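Long-range contacts in putative membrane protein (Yersinia pestis CO92, PDB 5TF3), which is of unknown function, belongs to the DUF1198 family and folds as a compact bundle of seven helices: residues M31-T36 and F101-L106; A54-F59 and Q84-L89; H62-N67 and F109-F114. One frame throughout, in Å; residues are numbered along the deposited sequence.

Contact 1: M31-T36 and F101-L106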
# COMPACT_ATOMS: atom_id res chain seq x y z
N MSE A 31 -2.61 7.54 9.59
CA MSE A 31 -3.65 6.65 10.07
C MSE A 31 -4.04 7.13 11.46
O MSE A 31 -3.21 7.66 12.19
CB MSE A 31 -3.17 5.21 10.13
CG MSE A 31 -2.89 4.57 8.80
SE MSE A 31 -2.29 2.77 9.13
CE MSE A 31 -1.83 2.24 7.31
N GLY A 32 -5.30 6.93 11.84
CA GLY A 32 -5.71 7.23 13.19
C GLY A 32 -5.08 6.29 14.20
O GLY A 32 -4.51 5.25 13.84
N PRO A 33 -5.17 6.62 15.49
CA PRO A 33 -4.47 5.80 16.50
C PRO A 33 -4.94 4.35 16.53
O PRO A 33 -4.10 3.44 16.49
CB PRO A 33 -4.77 6.53 17.81
CG PRO A 33 -5.24 7.89 17.41
CD PRO A 33 -5.90 7.75 16.08
N ARG A 34 -6.25 4.10 16.58
CA ARG A 34 -6.71 2.71 16.59
C ARG A 34 -6.34 1.99 15.30
O ARG A 34 -5.85 0.85 15.33
CB ARG A 34 -8.22 2.66 16.83
CG ARG A 34 -8.73 1.24 16.86
CD ARG A 34 -10.07 1.11 17.55
NE ARG A 34 -11.19 1.65 16.78
CZ ARG A 34 -12.06 2.54 17.25
NH1 ARG A 34 -11.94 3.00 18.50
NH2 ARG A 34 -13.05 2.96 16.49
N GLN A 35 -6.55 2.65 14.16
CA GLN A 35 -6.17 2.07 12.87
C GLN A 35 -4.68 1.73 12.82
O GLN A 35 -4.29 0.68 12.30
CB GLN A 35 -6.55 3.03 11.73
CG GLN A 35 -8.05 3.31 11.57
CD GLN A 35 -8.57 4.42 12.48
OE1 GLN A 35 -7.83 4.97 13.30
NE2 GLN A 35 -9.85 4.76 12.32
N THR A 36 -3.83 2.63 13.33
CA THR A 36 -2.40 2.35 13.35
C THR A 36 -2.10 1.11 14.19
O THR A 36 -1.36 0.22 13.76
CB THR A 36 -1.62 3.55 13.89
OG1 THR A 36 -1.99 4.73 13.17
CG2 THR A 36 -0.11 3.34 13.75
N PHE A 101 -7.38 4.56 6.49
CA PHE A 101 -7.32 6.01 6.30
C PHE A 101 -8.69 6.67 6.45
O PHE A 101 -8.95 7.73 5.88
CB PHE A 101 -6.69 6.32 4.94
CG PHE A 101 -5.33 5.69 4.75
CD1 PHE A 101 -4.24 6.13 5.50
CD2 PHE A 101 -5.15 4.64 3.87
CE1 PHE A 101 -2.99 5.55 5.34
CE2 PHE A 101 -3.91 4.05 3.70
CZ PHE A 101 -2.83 4.50 4.44
N ALA A 102 -9.56 6.08 7.27
CA ALA A 102 -10.94 6.58 7.40
C ALA A 102 -10.98 8.04 7.84
O ALA A 102 -11.82 8.81 7.36
CB ALA A 102 -11.71 5.71 8.39
N GLU A 103 -10.07 8.45 8.73
CA GLU A 103 -10.06 9.83 9.21
C GLU A 103 -9.76 10.84 8.12
O GLU A 103 -10.03 12.04 8.30
CB GLU A 103 -9.05 9.97 10.35
CG GLU A 103 -9.40 9.16 11.58
CD GLU A 103 -8.45 9.43 12.74
OE1 GLU A 103 -7.34 9.96 12.48
OE2 GLU A 103 -8.81 9.11 13.90
N LEU A 104 -9.18 10.41 6.99
CA LEU A 104 -8.92 11.28 5.86
C LEU A 104 -10.15 11.53 5.01
O LEU A 104 -10.11 12.41 4.15
CB LEU A 104 -7.83 10.68 4.96
CG LEU A 104 -6.51 10.40 5.67
CD1 LEU A 104 -5.44 9.96 4.66
CD2 LEU A 104 -6.09 11.65 6.38
N ASP A 105 -11.23 10.77 5.22
CA ASP A 105 -12.50 10.99 4.54
C ASP A 105 -12.35 10.78 3.03
O ASP A 105 -12.76 11.60 2.22
CB ASP A 105 -13.05 12.39 4.84
CG ASP A 105 -14.53 12.39 5.15
OD1 ASP A 105 -15.30 11.71 4.44
OD2 ASP A 105 -14.93 13.09 6.11
N LEU A 106 -11.74 9.65 2.66
CA LEU A 106 -11.43 9.40 1.26
C LEU A 106 -12.71 9.20 0.45
O LEU A 106 -13.73 8.71 0.94
CB LEU A 106 -10.55 8.16 1.12
CG LEU A 106 -9.17 8.19 1.78
CD1 LEU A 106 -8.50 6.85 1.57
CD2 LEU A 106 -8.32 9.33 1.22
O HOH W 1 -7.45 7.14 9.72

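Contact 2: A54-F59 and Q84-L89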
# COMPACT_ATOMS: atom_id res chain seq x y z
N ALA A 54 0.26 -5.37 3.05
CA ALA A 54 0.65 -4.04 3.49
C ALA A 54 1.39 -3.27 2.40
O ALA A 54 1.34 -2.04 2.36
CB ALA A 54 1.51 -4.14 4.75
N ALA A 55 2.07 -3.99 1.51
CA ALA A 55 2.74 -3.32 0.39
C ALA A 55 1.74 -2.57 -0.47
O ALA A 55 2.03 -1.48 -0.97
CB ALA A 55 3.51 -4.34 -0.45
N TYR A 56 0.53 -3.12 -0.63
CA TYR A 56 -0.46 -2.43 -1.43
C TYR A 56 -1.01 -1.18 -0.74
O TYR A 56 -1.43 -0.24 -1.42
CB TYR A 56 -1.60 -3.39 -1.78
CG TYR A 56 -1.19 -4.45 -2.77
CD1 TYR A 56 -1.05 -4.16 -4.12
CD2 TYR A 56 -0.92 -5.74 -2.34
CE1 TYR A 56 -0.68 -5.14 -5.03
CE2 TYR A 56 -0.55 -6.72 -3.24
CZ TYR A 56 -0.43 -6.42 -4.58
OH TYR A 56 -0.05 -7.41 -5.45
N LEU A 57 -1.02 -1.16 0.60
CA LEU A 57 -1.42 0.07 1.30
C LEU A 57 -0.38 1.16 1.13
O LEU A 57 -0.72 2.34 0.99
CB LEU A 57 -1.64 -0.20 2.80
CG LEU A 57 -2.96 -0.84 3.21
CD1 LEU A 57 -2.96 -1.01 4.70
CD2 LEU A 57 -4.13 0.00 2.77
N VAL A 58 0.90 0.78 1.20
CA VAL A 58 1.99 1.71 0.89
C VAL A 58 1.80 2.31 -0.51
O VAL A 58 1.87 3.53 -0.70
CB VAL A 58 3.35 0.99 1.01
CG1 VAL A 58 4.50 1.89 0.57
CG2 VAL A 58 3.56 0.54 2.46
N PHE A 59 1.54 1.46 -1.50
CA PHE A 59 1.29 1.94 -2.86
C PHE A 59 0.12 2.92 -2.89
O PHE A 59 0.24 4.03 -3.43
CB PHE A 59 1.02 0.74 -3.77
CG PHE A 59 0.59 1.10 -5.17
CD1 PHE A 59 -0.75 1.28 -5.48
CD2 PHE A 59 1.54 1.23 -6.18
CE1 PHE A 59 -1.15 1.62 -6.76
CE2 PHE A 59 1.15 1.56 -7.47
CZ PHE A 59 -0.21 1.76 -7.77
N GLN A 84 8.74 -8.44 -6.49
CA GLN A 84 8.06 -9.66 -6.91
C GLN A 84 6.63 -9.70 -6.40
O GLN A 84 6.10 -10.76 -6.05
CB GLN A 84 8.80 -10.92 -6.45
CG GLN A 84 10.29 -10.87 -6.68
CD GLN A 84 10.64 -10.90 -8.15
OE1 GLN A 84 10.52 -11.94 -8.81
NE2 GLN A 84 11.06 -9.76 -8.68
N ILE A 85 6.01 -8.53 -6.31
CA ILE A 85 4.62 -8.38 -5.91
C ILE A 85 3.82 -8.00 -7.15
O ILE A 85 4.23 -7.11 -7.90
CB ILE A 85 4.47 -7.32 -4.80
CG1 ILE A 85 5.13 -7.83 -3.52
CG2 ILE A 85 3.02 -6.99 -4.55
CD1 ILE A 85 5.16 -6.81 -2.46
N SER A 86 2.69 -8.68 -7.37
CA SER A 86 1.88 -8.39 -8.54
C SER A 86 1.50 -6.91 -8.57
O SER A 86 1.04 -6.38 -7.55
CB SER A 86 0.61 -9.24 -8.56
OG SER A 86 -0.26 -8.76 -9.58
N PRO A 87 1.69 -6.21 -9.69
CA PRO A 87 1.24 -4.82 -9.78
C PRO A 87 -0.26 -4.68 -9.96
O PRO A 87 -0.75 -3.55 -10.05
CB PRO A 87 2.00 -4.30 -11.01
CG PRO A 87 2.12 -5.51 -11.88
CD PRO A 87 2.25 -6.70 -10.97
N ILE A 88 -1.01 -5.78 -10.03
CA ILE A 88 -2.46 -5.67 -10.17
C ILE A 88 -3.05 -5.23 -8.84
O ILE A 88 -2.76 -5.80 -7.78
CB ILE A 88 -3.06 -7.00 -10.64
CG1 ILE A 88 -2.56 -7.35 -12.04
CG2 ILE A 88 -4.58 -6.93 -10.65
CD1 ILE A 88 -3.11 -8.66 -12.56
N LEU A 89 -3.87 -4.19 -8.88
CA LEU A 89 -4.49 -3.64 -7.68
C LEU A 89 -5.93 -4.14 -7.61
O LEU A 89 -6.70 -3.98 -8.57
CB LEU A 89 -4.43 -2.11 -7.69
CG LEU A 89 -4.93 -1.41 -6.42
CD1 LEU A 89 -3.96 -1.64 -5.27
CD2 LEU A 89 -5.17 0.07 -6.66

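Contact 3: H62-N67 and F109-F114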
# COMPACT_ATOMS: atom_id res chain seq x y z
N HIS A 62 0.99 6.36 -1.22
CA HIS A 62 1.89 7.25 -1.94
C HIS A 62 1.36 7.64 -3.32
O HIS A 62 1.81 8.65 -3.87
CB HIS A 62 3.29 6.62 -2.04
CG HIS A 62 3.99 6.62 -0.72
ND1 HIS A 62 4.50 7.77 -0.15
CD2 HIS A 62 4.18 5.63 0.19
CE1 HIS A 62 5.02 7.48 1.03
NE2 HIS A 62 4.83 6.19 1.26
N THR A 63 0.38 6.92 -3.87
CA THR A 63 -0.17 7.32 -5.16
C THR A 63 -1.51 8.02 -4.99
O THR A 63 -1.56 9.26 -4.97
CB THR A 63 -0.28 6.13 -6.11
OG1 THR A 63 -1.15 5.13 -5.56
CG2 THR A 63 1.14 5.51 -6.38
N PHE A 64 -2.61 7.27 -4.85
CA PHE A 64 -3.93 7.90 -4.77
C PHE A 64 -4.00 8.98 -3.69
O PHE A 64 -4.54 10.07 -3.91
CB PHE A 64 -5.02 6.86 -4.49
CG PHE A 64 -6.40 7.47 -4.34
CD1 PHE A 64 -7.11 7.90 -5.46
CD2 PHE A 64 -6.99 7.61 -3.09
CE1 PHE A 64 -8.38 8.45 -5.34
CE2 PHE A 64 -8.27 8.16 -2.95
CZ PHE A 64 -8.96 8.59 -4.07
N ILE A 65 -3.47 8.70 -2.50
CA ILE A 65 -3.70 9.63 -1.40
C ILE A 65 -2.81 10.87 -1.53
O ILE A 65 -3.29 11.99 -1.39
CB ILE A 65 -3.53 8.91 -0.05
CG1 ILE A 65 -4.59 7.81 0.07
CG2 ILE A 65 -3.63 9.91 1.11
CD1 ILE A 65 -4.69 7.11 1.43
N LYS A 66 -1.52 10.70 -1.85
CA LYS A 66 -0.56 11.80 -1.84
C LYS A 66 -0.21 12.36 -3.22
O LYS A 66 0.06 13.56 -3.32
CB LYS A 66 0.75 11.37 -1.16
CG LYS A 66 0.56 10.81 0.24
CD LYS A 66 -0.17 11.78 1.14
CE LYS A 66 0.77 12.87 1.64
NZ LYS A 66 0.03 13.80 2.53
N ASN A 67 -0.18 11.54 -4.27
CA ASN A 67 0.31 12.02 -5.57
C ASN A 67 -0.02 11.02 -6.68
O ASN A 67 0.78 10.13 -6.97
CB ASN A 67 1.82 12.27 -5.50
CG ASN A 67 2.40 12.78 -6.80
OD1 ASN A 67 1.68 13.05 -7.76
ND2 ASN A 67 3.72 12.91 -6.84
N PHE A 109 -15.73 6.58 -4.41
CA PHE A 109 -15.92 6.51 -5.85
C PHE A 109 -14.62 6.84 -6.57
O PHE A 109 -14.18 6.09 -7.46
CB PHE A 109 -17.03 7.48 -6.27
CG PHE A 109 -17.29 7.50 -7.75
CD1 PHE A 109 -18.15 6.58 -8.33
CD2 PHE A 109 -16.69 8.45 -8.55
CE1 PHE A 109 -18.40 6.61 -9.70
CE2 PHE A 109 -16.93 8.49 -9.92
CZ PHE A 109 -17.80 7.56 -10.50
N GLU A 110 -13.97 7.94 -6.17
CA GLU A 110 -12.71 8.32 -6.80
C GLU A 110 -11.64 7.26 -6.59
O GLU A 110 -10.81 7.01 -7.49
CB GLU A 110 -12.25 9.67 -6.26
CG GLU A 110 -12.92 10.85 -6.96
CD GLU A 110 -12.68 10.88 -8.47
OE1 GLU A 110 -11.50 10.92 -8.91
OE2 GLU A 110 -13.67 10.88 -9.23
N LEU A 111 -11.63 6.61 -5.43
CA LEU A 111 -10.65 5.55 -5.19
C LEU A 111 -10.91 4.35 -6.08
O LEU A 111 -9.96 3.71 -6.56
CB LEU A 111 -10.67 5.14 -3.72
CG LEU A 111 -9.71 4.02 -3.29
CD1 LEU A 111 -8.26 4.35 -3.63
CD2 LEU A 111 -9.85 3.79 -1.79
N ALA A 112 -12.18 3.99 -6.28
CA ALA A 112 -12.53 2.91 -7.19
C ALA A 112 -12.16 3.26 -8.63
O ALA A 112 -11.68 2.39 -9.37
CB ALA A 112 -14.03 2.60 -7.09
N GLN A 113 -12.42 4.50 -9.05
CA GLN A 113 -12.03 4.89 -10.41
C GLN A 113 -10.51 4.96 -10.54
O GLN A 113 -9.98 4.68 -11.62
CB GLN A 113 -12.66 6.23 -10.80
CG GLN A 113 -14.20 6.22 -10.90
CD GLN A 113 -14.69 5.49 -12.13
OE1 GLN A 113 -13.90 4.93 -12.88
NE2 GLN A 113 -16.00 5.49 -12.34
N PHE A 114 -9.80 5.31 -9.47
CA PHE A 114 -8.34 5.27 -9.53
C PHE A 114 -7.85 3.86 -9.81
O PHE A 114 -6.99 3.63 -10.67
CB PHE A 114 -7.74 5.82 -8.24
CG PHE A 114 -6.26 5.55 -8.10
CD1 PHE A 114 -5.32 6.37 -8.72
CD2 PHE A 114 -5.81 4.45 -7.38
CE1 PHE A 114 -3.94 6.11 -8.61
CE2 PHE A 114 -4.43 4.18 -7.27
CZ PHE A 114 -3.50 5.02 -7.88

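Contact 1: M31-T36 and F101-L106
Met31, present as selenomethionine, meets the ring of Phe101 at the start of this contact. Its CG is held beside the backbone N (chi1 -67°) and the chain runs out extended from there, so that CG and the terminal CE both approach the CE1/CZ part of the ring obliquely. CG comes within 3.6 Å of Phe101 CE1, and Met31 CE is 3.8 Å from Phe101 CZ. The selenium is 5.4 Å from the centroid of the Phe101 ring, obliquely placed, a Met-aromatic contact. Tyr100, at the end of helix 91-100, also touches Met31, while Ile65 of helix 48-65 packs on Phe101.

Gly32 follows as the N-cap of helix 33-45. The extended side chain of Glu103 brings its carboxylate over this residue, with OE1 3.3 Å from Gly32 CA. A water bridges the two backbones, accepting from Gly32 N at 3.0 Å and from Glu103 N at 3.1 Å. Pro33 adds a looser touch of CD on Glu103 OE2. Gly32 O takes two donors from the first turn of the helix, Thr36 N and Thr36 OG1, the hydroxyl approaching from above the carbonyl plane at 2.7 Å.

The contact thus pairs an apolar seam with a polar one: one water satisfies two backbone N-H groups, and the carboxylate beside the helix start would probably be stabilised by the helix dipole.

Contact 2: A54-F59 and Q84-L89
The turn that leaves helix 70-82 and leads to helix 91-100 lies against the middle of helix 48-65 here. Gln84, with positive phi, is the C-prime residue of a Schellman motif that ends the first of these helices, and an ST turn follows directly, Ile88 N donating to Ser86 OG at 3.1 Å.

Tyr56 reaches from the helix into this turn. Its OH donates to Ser86 O at 2.6 Å, in the carbonyl plane and on a lone pair, and the carbonyl oxygen sits at the edge of the ring, near its plane. Ile85 and Leu89 both pass alongside the tyrosine, running opposite to it. Ile85 places CG2 anti to its own nitrogen, which brings that methyl to 3.5 Å from Tyr56 CZ; the other branch ends in CD1, 3.6 Å from Ala55 CB. Farther along, Leu89 splits its two methyls between aromatic neighbours: CD1 lies 4.0 Å from Tyr56 CD1, and CD2 is 4.3 Å from Phe59 CE1. The phenol is thus fixed at its hydroxyl and packed along its ring.

Around this buried site, His93 of helix 91-100 stacks on the Tyr56 ring, and Trp76 of helix 70-82 touches Phe59. Helix 108-122 holds the turn as well, with Tyr118 OH bonded to Pro87 O and both Arg115 and Asn119 bonded to Leu89 O.

Contact 3: H62-N67 and F109-F114
Phe64 lays its ring against Leu111 and Phe114 of the facing helix, both coming from the same side of its plane. With CG anti to the backbone N (chi1 178°), the ring projects across to helix 108-122, where Leu111 CD1 lies off-centre over one face in a CH-pi contact, 3.8 Å from the Phe64 ring centroid. A second CH-pi contact runs the other way: Phe64 CB stands over the centre of the Phe114 ring, 3.8 Å from its centroid. The two phenylalanine side chains lie alongside each other pointing opposite ways, their planes inclined at 53°, and Phe64 CD1 comes to 3.5 Å from Phe114 CB. The far rim of Phe64 reaches backbone, with CE1 3.5 Å from Glu110 O.

Thr63 crosses the end of the Phe114 ring at about a right angle, OG1 3.3 Å from Phe114 CZ; its hydroxyl is hydrogen-bonded to Phe59 O, a turn earlier in its own helix.

Farther out, Val73 of helix 70-82 touches both Thr63 and Phe114, while Thr94 and Leu98 of helix 91-100 back Leu111. Such interdigitation of aromatic and aliphatic side chains between two helices is the ordinary hydrophobic packing of an all-alpha bundle, here at the C-terminal end of helix 48-65.

Helix 48-65 ties the three sites together. Contacts 2 and 3 both use it, at its middle and its C-terminal end, with centres about 14 Å apart; Phe114 CE2 of contact 3 lies 4.2 Å from both Phe59 CE1 and Leu89 CD2 of contact 2. Contact 1 reaches the same helix through the loop 101-106, since Phe101 CD2 is 3.5 Å from Ile65 CD1; its centre is about 15 Å from contact 3 and 19 Å from contact 2. Along the chain, 54-59 and 84-89 both fall between 31-36 and 101-106, whereas contact 3 alternates with each of the others. Two interhelical loops and one helix pair thus gather parts distant in sequence around helix 48-65.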